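Long-range contacts in SAM-dependent methyltransferase (Geobacter sulfurreducens, PDB 5BP7), which binds S-adenosyl-L-homocysteine and is probably a methyltransferase that uses S-adenosyl-L-methionine: residues L57-S68 and H81-D89; S68-A78 and A108-G116. All coordinates share one frame; numbering follows the deposited sequence.

Interaction 1: L57-S68 and H81-D89; sequences LEPGTRVLDLGS and HGIIGTGID. With SAH (S-adenosyl-L-homocysteine), chain D.
Arg62 and Thr86 meet on one face of a parallel strand pair, where the end of the arginine chain reaches the Thr86 hydroxyl. With CG anti to the backbone N (chi1 174°) and the chain extended as far as NE, the guanidinium brings NH1 to 3.0 Å from Thr86 OG1. The hydroxyl sits at the edge of the guanidinium, in its plane, and accepts a nearly straight bond; NE is held separately by Asp125 O. Farther along this face Leu66 and Ile88 run alongside one another in the same direction, with CD2 of Leu66 3.7 Å from CD1 of Ile88. Leu64 reaches the same methyl of Ile88 at an angle through its CD1. Just before the second strand, Ile83 packs its CD1 against Val63 CG2, at 3.9 Å, on the other face, while its CG2 branch turns to Leu57 CD1. Gly85 and Gly87 follow there; Gly85 CA lies against Val63 O, and Ser68 packs its CB and OG on the Gly87 backbone. Backbone bonds join the strands alternately, from Ile84 N to Thr61 O through to a bent one from Gly67 N, which shares Ile88 O with Ser68 N. At the C-terminal ends the Asp89 carboxylate takes both ribose hydroxyls of SAH, OD1 from O2' at 2.7 Å and OD2 from O3' at 2.9 Å, and Gly67 O accepts from the SAH amino N at 3.0 Å. A glycine-rich loop after the first strand and an acidic residue closing the second are hallmarks of the Rossmann-like fold of class I methyltransferases.

Interaction 2: S68-A78 and A108-G116; sequences SGSGEMLCTWA and ADRVTFIHG. With SAH (S-adenosyl-L-homocysteine), chain D.
Phe113 pushes its ring from the strand into the start of the helix, meeting Gly71, Leu74 and Cys75 with the outer end of the ring. CE1 lies 3.6 Å from Gly71 CA and 3.7 Å from Leu74 CD1, and the side chains of Leu74 and Phe113 pass one another head to tail. Cys75 adds a sulfur-aromatic contact: SG is 3.8 Å from Phe113 CZ and approaches the ring obliquely, 72° off its normal. Ser68 OG stands more loosely at the ring edge, 4.2 Å from CD1 of Phe113. The ring lies directly against the bare Gly71 CA. Two residues back along the strand, Val111 inserts CG1 between Leu74 CB and Ala78 CB, the latter 3.9 Å away, so that successive helix turns rest on Val111 and Phe113. No hydrogen bond joins the two segments, and the contact is buried and largely apolar. The helix is led in by a type II' turn from Ser68 to Gly71, closed by Gly71 N to Ser68 O at 3.0 Å, with Gly71 as the N-cap. In this turn Gly69 CA comes within 3.5 Å of O3' of SAH. Farther out, Arg110 donates to Gly82 O and Ile83 O, tying the strand's entrance to the turn between helix 72-81 and strand 84-89. The 72-78 part of that helix runs nearly antiparallel to strand 111-115, at 168°, with strand 62-66 also touching Leu74 and helix 92-104 packed against Cys75 and Phe113.

How the interactions relate
Interactions 1 and 2 are centred about 7 Å apart and share Ser68, which ends one segment and begins another. Their segments alternate along the chain: 57-68, then 68-78, 81-89 and 108-116. Strand 62-66, helix 72-81 and strand 84-89 form a beta-alpha-beta unit. Interaction 1 pairs its two strands, and interaction 2 sets its helix against strand 111-115, which lies beside strand 84-89 at the outer edge of the sheet. The contacts also meet directly: Leu74 CD1 packs on Gly87 N, and Asp89 OD2 probably accepts from Gly69 N. Loop and carboxylate are thereby held together beside SAH, where the strands end.

Interaction 1: L57-S68 and H81-D89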
loop_
_atom_site.group_PDB
_atom_site.type_symbol
_atom_site.label_atom_id
_atom_site.label_comp_id
_atom_site.label_asym_id
_atom_site.label_seq_id
_atom_site.Cartn_x
_atom_site.Cartn_y
_atom_site.Cartn_z
ATOM N N LEU A 57 17.280 -1.177 -9.600
ATOM C CA LEU A 57 17.907 -1.309 -8.319
ATOM C C LEU A 57 19.120 -2.240 -8.335
ATOM O O LEU A 57 19.032 -3.400 -8.714
ATOM C CB LEU A 57 16.962 -1.922 -7.325
ATOM C CG LEU A 57 15.581 -1.320 -7.072
ATOM C CD1 LEU A 57 14.626 -2.353 -6.517
ATOM C CD2 LEU A 57 15.690 -0.118 -6.147
ATOM N N GLU A 58 20.248 -1.718 -7.879
ATOM C CA GLU A 58 21.460 -2.504 -7.786
ATOM C C GLU A 58 21.410 -3.412 -6.546
ATOM O O GLU A 58 20.748 -3.073 -5.568
ATOM C CB GLU A 58 22.635 -1.547 -7.806
ATOM C CG GLU A 58 22.772 -0.895 -9.196
ATOM C CD GLU A 58 23.591 0.387 -9.193
ATOM O OE1 GLU A 58 24.417 0.551 -8.276
ATOM O OE2 GLU A 58 23.446 1.237 -10.112
ATOM N N PRO A 59 22.087 -4.577 -6.596
ATOM C CA PRO A 59 22.139 -5.425 -5.404
ATOM C C PRO A 59 22.716 -4.696 -4.196
ATOM O O PRO A 59 23.618 -3.869 -4.327
ATOM C CB PRO A 59 23.058 -6.582 -5.814
ATOM C CG PRO A 59 23.069 -6.579 -7.300
ATOM C CD PRO A 59 22.879 -5.150 -7.714
ATOM N N GLY A 60 22.128 -4.953 -3.040
ATOM C CA GLY A 60 22.557 -4.332 -1.809
ATOM C C GLY A 60 21.926 -2.967 -1.542
ATOM O O GLY A 60 22.201 -2.383 -0.527
ATOM N N THR A 61 21.090 -2.448 -2.443
ATOM C CA THR A 61 20.378 -1.176 -2.213
ATOM C C THR A 61 19.479 -1.410 -1.007
ATOM O O THR A 61 18.842 -2.441 -0.922
ATOM C CB THR A 61 19.486 -0.786 -3.419
ATOM O OG1 THR A 61 20.304 -0.501 -4.549
ATOM C CG2 THR A 61 18.617 0.412 -3.114
ATOM N N ARG A 62 19.446 -0.443 -0.104
ATOM C CA ARG A 62 18.621 -0.535 1.081
ATOM C C ARG A 62 17.233 0.072 0.795
ATOM O O ARG A 62 17.127 1.219 0.323
ATOM C CB ARG A 62 19.292 0.186 2.272
ATOM C CG ARG A 62 18.398 0.242 3.503
ATOM C CD ARG A 62 19.050 0.749 4.766
ATOM N NE ARG A 62 18.084 1.277 5.726
ATOM C CZ ARG A 62 17.310 0.555 6.543
ATOM N NH1 ARG A 62 17.316 -0.790 6.553
ATOM N NH2 ARG A 62 16.498 1.196 7.372
ATOM N N VAL A 63 16.191 -0.674 1.138
ATOM C CA VAL A 63 14.816 -0.208 1.002
ATOM C C VAL A 63 14.130 -0.109 2.379
ATOM O O VAL A 63 14.056 -1.100 3.110
ATOM C CB VAL A 63 13.974 -1.171 0.101
ATOM C CG1 VAL A 63 12.536 -0.660 -0.055
ATOM C CG2 VAL A 63 14.608 -1.343 -1.266
ATOM N N LEU A 64 13.649 1.078 2.736
ATOM C CA LEU A 64 12.801 1.270 3.909
ATOM C C LEU A 64 11.366 1.350 3.433
ATOM O O LEU A 64 11.039 2.157 2.539
ATOM C CB LEU A 64 13.143 2.570 4.675
ATOM C CG LEU A 64 12.223 2.957 5.857
ATOM C CD1 LEU A 64 12.370 1.969 6.981
ATOM C CD2 LEU A 64 12.539 4.358 6.368
ATOM N N ASP A 65 10.503 0.555 4.049
ATOM C CA ASP A 65 9.085 0.489 3.671
ATOM C C ASP A 65 8.210 0.734 4.897
ATOM O O ASP A 65 8.174 -0.082 5.802
ATOM C CB ASP A 65 8.778 -0.876 3.034
ATOM C CG ASP A 65 7.399 -0.937 2.364
ATOM O OD1 ASP A 65 6.774 0.133 2.095
ATOM O OD2 ASP A 65 6.921 -2.072 2.078
ATOM N N LEU A 66 7.533 1.882 4.933
ATOM C CA LEU A 66 6.625 2.221 6.025
ATOM C C LEU A 66 5.203 1.804 5.681
ATOM O O LEU A 66 4.652 2.217 4.641
ATOM C CB LEU A 66 6.657 3.719 6.318
ATOM C CG LEU A 66 8.018 4.343 6.648
ATOM C CD1 LEU A 66 7.818 5.763 7.131
ATOM C CD2 LEU A 66 8.774 3.543 7.695
ATOM N N GLY A 67 4.611 1.009 6.563
ATOM C CA GLY A 67 3.328 0.364 6.293
ATOM C C GLY A 67 3.527 -0.751 5.283
ATOM O O GLY A 67 2.851 -0.786 4.244
ATOM N N SER A 68 4.419 -1.677 5.614
ATOM C CA SER A 68 4.912 -2.697 4.675
ATOM C C SER A 68 3.982 -3.905 4.462
ATOM O O SER A 68 4.260 -4.753 3.622
ATOM C CB SER A 68 6.288 -3.190 5.103
ATOM O OG SER A 68 6.281 -3.585 6.474
ATOM N N HIS A 81 16.097 -8.771 -6.972
ATOM C CA HIS A 81 17.069 -7.686 -7.174
ATOM C C HIS A 81 18.251 -7.693 -6.183
ATOM O O HIS A 81 19.183 -6.914 -6.333
ATOM C CB HIS A 81 16.321 -6.341 -7.247
ATOM C CG HIS A 81 15.254 -6.327 -8.300
ATOM N ND1 HIS A 81 15.537 -6.332 -9.647
ATOM C CD2 HIS A 81 13.902 -6.311 -8.203
ATOM C CE1 HIS A 81 14.409 -6.311 -10.338
ATOM N NE2 HIS A 81 13.402 -6.298 -9.484
ATOM N N GLY A 82 18.172 -8.527 -5.146
ATOM C CA GLY A 82 19.184 -8.562 -4.105
ATOM C C GLY A 82 19.201 -7.321 -3.221
ATOM O O GLY A 82 20.258 -6.911 -2.732
ATOM N N ILE A 83 18.041 -6.701 -3.025
ATOM C CA ILE A 83 17.951 -5.564 -2.096
ATOM C C ILE A 83 17.984 -6.077 -0.668
ATOM O O ILE A 83 17.798 -7.260 -0.410
ATOM C CB ILE A 83 16.709 -4.654 -2.326
ATOM C CG1 ILE A 83 15.371 -5.391 -2.112
ATOM C CG2 ILE A 83 16.778 -4.030 -3.707
ATOM C CD1 ILE A 83 14.763 -5.222 -0.740
ATOM N N ILE A 84 18.264 -5.160 0.248
ATOM C CA ILE A 84 18.126 -5.416 1.679
ATOM C C ILE A 84 17.147 -4.368 2.193
ATOM O O ILE A 84 16.914 -3.363 1.518
ATOM C CB ILE A 84 19.485 -5.332 2.455
ATOM C CG1 ILE A 84 20.144 -3.952 2.315
ATOM C CG2 ILE A 84 20.429 -6.421 1.984
ATOM C CD1 ILE A 84 21.354 -3.715 3.208
ATOM N N GLY A 85 16.641 -4.554 3.402
ATOM C CA GLY A 85 15.833 -3.525 4.003
ATOM C C GLY A 85 14.966 -3.903 5.175
ATOM O O GLY A 85 15.057 -5.013 5.727
ATOM N N THR A 86 14.091 -2.948 5.510
ATOM C CA THR A 86 13.273 -2.968 6.714
ATOM C C THR A 86 11.855 -2.552 6.377
ATOM O O THR A 86 11.646 -1.507 5.753
ATOM C CB THR A 86 13.823 -1.976 7.755
ATOM O OG1 THR A 86 15.199 -2.278 7.995
ATOM C CG2 THR A 86 13.062 -2.086 9.066
ATOM N N GLY A 87 10.901 -3.346 6.824
ATOM C CA GLY A 87 9.491 -3.028 6.692
ATOM C C GLY A 87 8.841 -2.849 8.059
ATOM O O GLY A 87 8.976 -3.717 8.914
ATOM N N ILE A 88 8.132 -1.736 8.267
ATOM C CA ILE A 88 7.440 -1.488 9.531
ATOM C C ILE A 88 5.959 -1.504 9.277
ATOM O O ILE A 88 5.467 -0.792 8.393
ATOM C CB ILE A 88 7.840 -0.161 10.177
ATOM C CG1 ILE A 88 9.319 -0.228 10.556
ATOM C CG2 ILE A 88 7.045 0.097 11.457
ATOM C CD1 ILE A 88 10.096 0.952 10.057
ATOM N N ASP A 89 5.252 -2.290 10.088
ATOM C CA ASP A 89 3.812 -2.422 9.956
ATOM C C ASP A 89 3.114 -2.639 11.293
ATOM O O ASP A 89 3.594 -3.366 12.144
ATOM C CB ASP A 89 3.435 -3.528 8.977
ATOM C CG ASP A 89 2.015 -3.347 8.437
ATOM O OD1 ASP A 89 1.042 -3.793 9.096
ATOM O OD2 ASP A 89 1.864 -2.736 7.345
HETATM N N SAH D . 2.357 -1.289 1.358
HETATM C CA SAH D . 1.633 -2.546 1.784
HETATM C CB SAH D . 0.444 -2.286 2.727
HETATM C CG SAH D . -0.608 -1.250 2.326
HETATM S SD SAH D . -2.090 -1.433 3.292
HETATM C C SAH D . 1.180 -3.374 0.614
HETATM O O SAH D . 1.263 -2.945 -0.541
HETATM O OXT SAH D . 0.720 -4.512 0.783
HETATM C "C5'" SAH D . -1.908 -0.290 4.674
HETATM C "C4'" SAH D . -0.986 -0.906 5.725
HETATM O "O4'" SAH D . -0.537 0.090 6.637
HETATM C "C3'" SAH D . -1.632 -2.015 6.555
HETATM O "O3'" SAH D . -0.814 -3.183 6.446
HETATM C "C2'" SAH D . -1.659 -1.501 7.984
HETATM O "O2'" SAH D . -1.360 -2.528 8.924
HETATM C "C1'" SAH D . -0.531 -0.493 7.931
HETATM N N9 SAH D . -0.554 0.658 8.843
HETATM C C8 SAH D . -1.593 1.504 9.119
HETATM N N7 SAH D . -1.240 2.463 9.948
HETATM C C5 SAH D . 0.109 2.232 10.207
HETATM C C6 SAH D . 1.065 2.888 11.012
HETATM N N6 SAH D . 0.760 3.983 11.744
HETATM N N1 SAH D . 2.332 2.400 11.060
HETATM C C2 SAH D . 2.631 1.303 10.338
HETATM N N3 SAH D . 1.805 0.601 9.551
HETATM C C4 SAH D . 0.539 1.122 9.524
HETATM O O HOH W 1 19.668 -6.072 -9.016
#

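Interaction 2: S68-A78 and A108-G116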
loop_
_atom_site.group_PDB
_atom_site.type_symbol
_atom_site.label_atom_id
_atom_site.label_comp_id
_atom_site.label_asym_id
_atom_site.label_seq_id
_atom_site.Cartn_x
_atom_site.Cartn_y
_atom_site.Cartn_z
ATOM N N SER A 68 4.419 -1.677 5.614
ATOM C CA SER A 68 4.912 -2.697 4.675
ATOM C C SER A 68 3.982 -3.905 4.462
ATOM O O SER A 68 4.260 -4.753 3.622
ATOM C CB SER A 68 6.288 -3.190 5.103
ATOM O OG SER A 68 6.281 -3.585 6.474
ATOM N N GLY A 69 2.870 -3.965 5.188
ATOM C CA GLY A 69 1.841 -4.980 4.946
ATOM C C GLY A 69 2.328 -6.366 5.296
ATOM O O GLY A 69 2.892 -6.567 6.385
ATOM N N SER A 70 2.125 -7.308 4.373
ATOM C CA SER A 70 2.617 -8.663 4.504
ATOM C C SER A 70 3.972 -8.825 3.805
ATOM O O SER A 70 4.377 -9.931 3.456
ATOM C CB SER A 70 1.584 -9.653 3.982
ATOM O OG SER A 70 0.391 -9.574 4.761
ATOM N N GLY A 71 4.677 -7.711 3.595
ATOM C CA GLY A 71 6.071 -7.729 3.155
ATOM C C GLY A 71 6.351 -8.108 1.718
ATOM O O GLY A 71 7.503 -8.316 1.361
ATOM N N GLU A 72 5.324 -8.202 0.874
ATOM C CA GLU A 72 5.517 -8.761 -0.478
ATOM C C GLU A 72 6.538 -7.984 -1.330
ATOM O O GLU A 72 7.355 -8.587 -2.041
ATOM C CB GLU A 72 4.205 -8.847 -1.227
ATOM C CG GLU A 72 4.278 -9.707 -2.496
ATOM C CD GLU A 72 4.463 -11.198 -2.245
ATOM O OE1 GLU A 72 4.526 -11.653 -1.089
ATOM O OE2 GLU A 72 4.527 -11.946 -3.229
HETATM N N MSE A 73 6.491 -6.663 -1.239
HETATM C CA MSE A 73 7.402 -5.804 -1.990
HETATM C C MSE A 73 8.826 -6.072 -1.607
HETATM O O MSE A 73 9.668 -6.347 -2.472
HETATM C CB MSE A 73 7.046 -4.339 -1.777
HETATM C CG MSE A 73 7.784 -3.434 -2.765
HETATM SE SE MSE A 73 7.212 -1.563 -2.455
HETATM C CE MSE A 73 8.418 -1.176 -0.962
ATOM N N LEU A 74 9.115 -6.016 -0.304
ATOM C CA LEU A 74 10.478 -6.241 0.182
ATOM C C LEU A 74 10.967 -7.652 -0.135
ATOM O O LEU A 74 12.099 -7.829 -0.597
ATOM C CB LEU A 74 10.592 -5.952 1.691
ATOM C CG LEU A 74 10.590 -4.469 2.087
ATOM C CD1 LEU A 74 10.627 -4.316 3.602
ATOM C CD2 LEU A 74 11.783 -3.741 1.498
ATOM N N CYS A 75 10.117 -8.643 0.109
ATOM C CA CYS A 75 10.520 -10.024 -0.078
ATOM C C CYS A 75 10.809 -10.347 -1.530
ATOM O O CYS A 75 11.861 -10.907 -1.848
ATOM C CB CYS A 75 9.467 -10.991 0.461
ATOM S SG CYS A 75 9.374 -11.049 2.265
ATOM N N THR A 76 9.877 -10.004 -2.416
ATOM C CA THR A 76 10.038 -10.335 -3.838
ATOM C C THR A 76 11.223 -9.555 -4.484
ATOM O O THR A 76 11.958 -10.090 -5.315
ATOM C CB THR A 76 8.762 -10.083 -4.649
ATOM O OG1 THR A 76 8.353 -8.711 -4.513
ATOM C CG2 THR A 76 7.641 -11.025 -4.226
ATOM N N TRP A 77 11.414 -8.317 -4.065
ATOM C CA TRP A 77 12.534 -7.520 -4.573
ATOM C C TRP A 77 13.892 -7.981 -3.980
ATOM O O TRP A 77 14.932 -7.899 -4.657
ATOM C CB TRP A 77 12.301 -6.019 -4.317
ATOM C CG TRP A 77 11.170 -5.403 -5.099
ATOM C CD1 TRP A 77 10.301 -6.035 -5.946
ATOM C CD2 TRP A 77 10.736 -4.036 -5.036
ATOM N NE1 TRP A 77 9.375 -5.145 -6.423
ATOM C CE2 TRP A 77 9.617 -3.913 -5.879
ATOM C CE3 TRP A 77 11.185 -2.902 -4.333
ATOM C CZ2 TRP A 77 8.953 -2.698 -6.069
ATOM C CZ3 TRP A 77 10.522 -1.691 -4.521
ATOM C CH2 TRP A 77 9.414 -1.600 -5.377
ATOM N N ALA A 78 13.890 -8.456 -2.732
ATOM C CA ALA A 78 15.091 -9.106 -2.175
ATOM C C ALA A 78 15.472 -10.338 -2.991
ATOM O O ALA A 78 16.651 -10.517 -3.339
ATOM C CB ALA A 78 14.903 -9.463 -0.716
ATOM N N ALA A 108 15.262 -14.163 4.377
ATOM C CA ALA A 108 15.129 -13.742 5.773
ATOM C C ALA A 108 16.360 -13.013 6.322
ATOM O O ALA A 108 16.235 -12.186 7.203
ATOM C CB ALA A 108 14.816 -14.934 6.652
ATOM N N ASP A 109 17.536 -13.315 5.789
ATOM C CA ASP A 109 18.756 -12.574 6.150
ATOM C C ASP A 109 18.922 -11.237 5.418
ATOM O O ASP A 109 19.823 -10.482 5.731
ATOM C CB ASP A 109 20.024 -13.444 5.982
ATOM C CG ASP A 109 20.238 -13.953 4.546
ATOM O OD1 ASP A 109 19.305 -13.940 3.698
ATOM O OD2 ASP A 109 21.358 -14.434 4.281
ATOM N N ARG A 110 18.073 -10.952 4.437
ATOM C CA ARG A 110 18.158 -9.716 3.663
ATOM C C ARG A 110 17.146 -8.656 4.074
ATOM O O ARG A 110 17.435 -7.459 4.016
ATOM C CB ARG A 110 18.011 -10.047 2.177
ATOM C CG ARG A 110 19.177 -10.854 1.656
ATOM C CD ARG A 110 19.171 -10.914 0.149
ATOM N NE ARG A 110 19.835 -9.721 -0.391
ATOM C CZ ARG A 110 21.152 -9.499 -0.287
ATOM N NH1 ARG A 110 21.956 -10.372 0.319
ATOM N NH2 ARG A 110 21.678 -8.392 -0.785
ATOM N N VAL A 111 15.951 -9.081 4.468
ATOM C CA VAL A 111 14.900 -8.131 4.854
ATOM C C VAL A 111 14.363 -8.437 6.256
ATOM O O VAL A 111 14.194 -9.584 6.626
ATOM C CB VAL A 111 13.736 -8.064 3.831
ATOM C CG1 VAL A 111 14.214 -7.470 2.520
ATOM C CG2 VAL A 111 13.090 -9.442 3.615
ATOM N N THR A 112 14.137 -7.381 7.022
ATOM C CA THR A 112 13.688 -7.455 8.403
ATOM C C THR A 112 12.318 -6.813 8.517
ATOM O O THR A 112 12.055 -5.790 7.883
ATOM C CB THR A 112 14.650 -6.681 9.327
ATOM O OG1 THR A 112 15.935 -7.289 9.252
ATOM C CG2 THR A 112 14.202 -6.716 10.781
ATOM N N PHE A 113 11.485 -7.366 9.390
ATOM C CA PHE A 113 10.145 -6.835 9.605
ATOM C C PHE A 113 9.894 -6.542 11.072
ATOM O O PHE A 113 10.101 -7.398 11.922
ATOM C CB PHE A 113 9.106 -7.791 9.034
ATOM C CG PHE A 113 9.228 -7.961 7.553
ATOM C CD1 PHE A 113 8.787 -6.960 6.690
ATOM C CD2 PHE A 113 9.830 -9.089 7.015
ATOM C CE1 PHE A 113 8.930 -7.087 5.317
ATOM C CE2 PHE A 113 9.979 -9.218 5.637
ATOM C CZ PHE A 113 9.513 -8.221 4.786
ATOM N N ILE A 114 9.456 -5.319 11.354
ATOM C CA ILE A 114 9.222 -4.868 12.709
ATOM C C ILE A 114 7.742 -4.607 12.856
ATOM O O ILE A 114 7.159 -3.884 12.052
ATOM C CB ILE A 114 9.983 -3.557 13.010
ATOM C CG1 ILE A 114 11.484 -3.797 12.925
ATOM C CG2 ILE A 114 9.646 -3.026 14.411
ATOM C CD1 ILE A 114 12.269 -2.511 12.781
ATOM N N HIS A 115 7.163 -5.132 13.930
ATOM C CA HIS A 115 5.802 -4.796 14.283
ATOM C C HIS A 115 5.760 -3.461 15.039
ATOM O O HIS A 115 6.258 -3.355 16.148
ATOM C CB HIS A 115 5.176 -5.880 15.131
ATOM C CG HIS A 115 3.832 -5.505 15.645
ATOM N ND1 HIS A 115 3.498 -5.593 16.973
ATOM C CD2 HIS A 115 2.758 -4.980 15.019
ATOM C CE1 HIS A 115 2.264 -5.163 17.142
ATOM N NE2 HIS A 115 1.791 -4.787 15.970
ATOM N N GLY A 116 5.171 -2.440 14.433
ATOM C CA GLY A 116 5.180 -1.111 15.034
ATOM C C GLY A 116 4.414 -0.042 14.279
ATOM O O GLY A 116 3.970 -0.239 13.149
HETATM N N SAH D . 2.357 -1.289 1.358
HETATM C CA SAH D . 1.633 -2.546 1.784
HETATM C CB SAH D . 0.444 -2.286 2.727
HETATM C CG SAH D . -0.608 -1.250 2.326
HETATM S SD SAH D . -2.090 -1.433 3.292
HETATM C C SAH D . 1.180 -3.374 0.614
HETATM O O SAH D . 1.263 -2.945 -0.541
HETATM O OXT SAH D . 0.720 -4.512 0.783
HETATM C "C5'" SAH D . -1.908 -0.290 4.674
HETATM C "C4'" SAH D . -0.986 -0.906 5.725
HETATM O "O4'" SAH D . -0.537 0.090 6.637
HETATM C "C3'" SAH D . -1.632 -2.015 6.555
HETATM O "O3'" SAH D . -0.814 -3.183 6.446
HETATM C "C2'" SAH D . -1.659 -1.501 7.984
HETATM O "O2'" SAH D . -1.360 -2.528 8.924
HETATM C "C1'" SAH D . -0.531 -0.493 7.931
HETATM N N9 SAH D . -0.554 0.658 8.843
HETATM C C8 SAH D . -1.593 1.504 9.119
HETATM N N7 SAH D . -1.240 2.463 9.948
HETATM C C5 SAH D . 0.109 2.232 10.207
HETATM C C6 SAH D . 1.065 2.888 11.012
HETATM N N6 SAH D . 0.760 3.983 11.744
HETATM N N1 SAH D . 2.332 2.400 11.060
HETATM C C2 SAH D . 2.631 1.303 10.338
HETATM N N3 SAH D . 1.805 0.601 9.551
HETATM C C4 SAH D . 0.539 1.122 9.524
#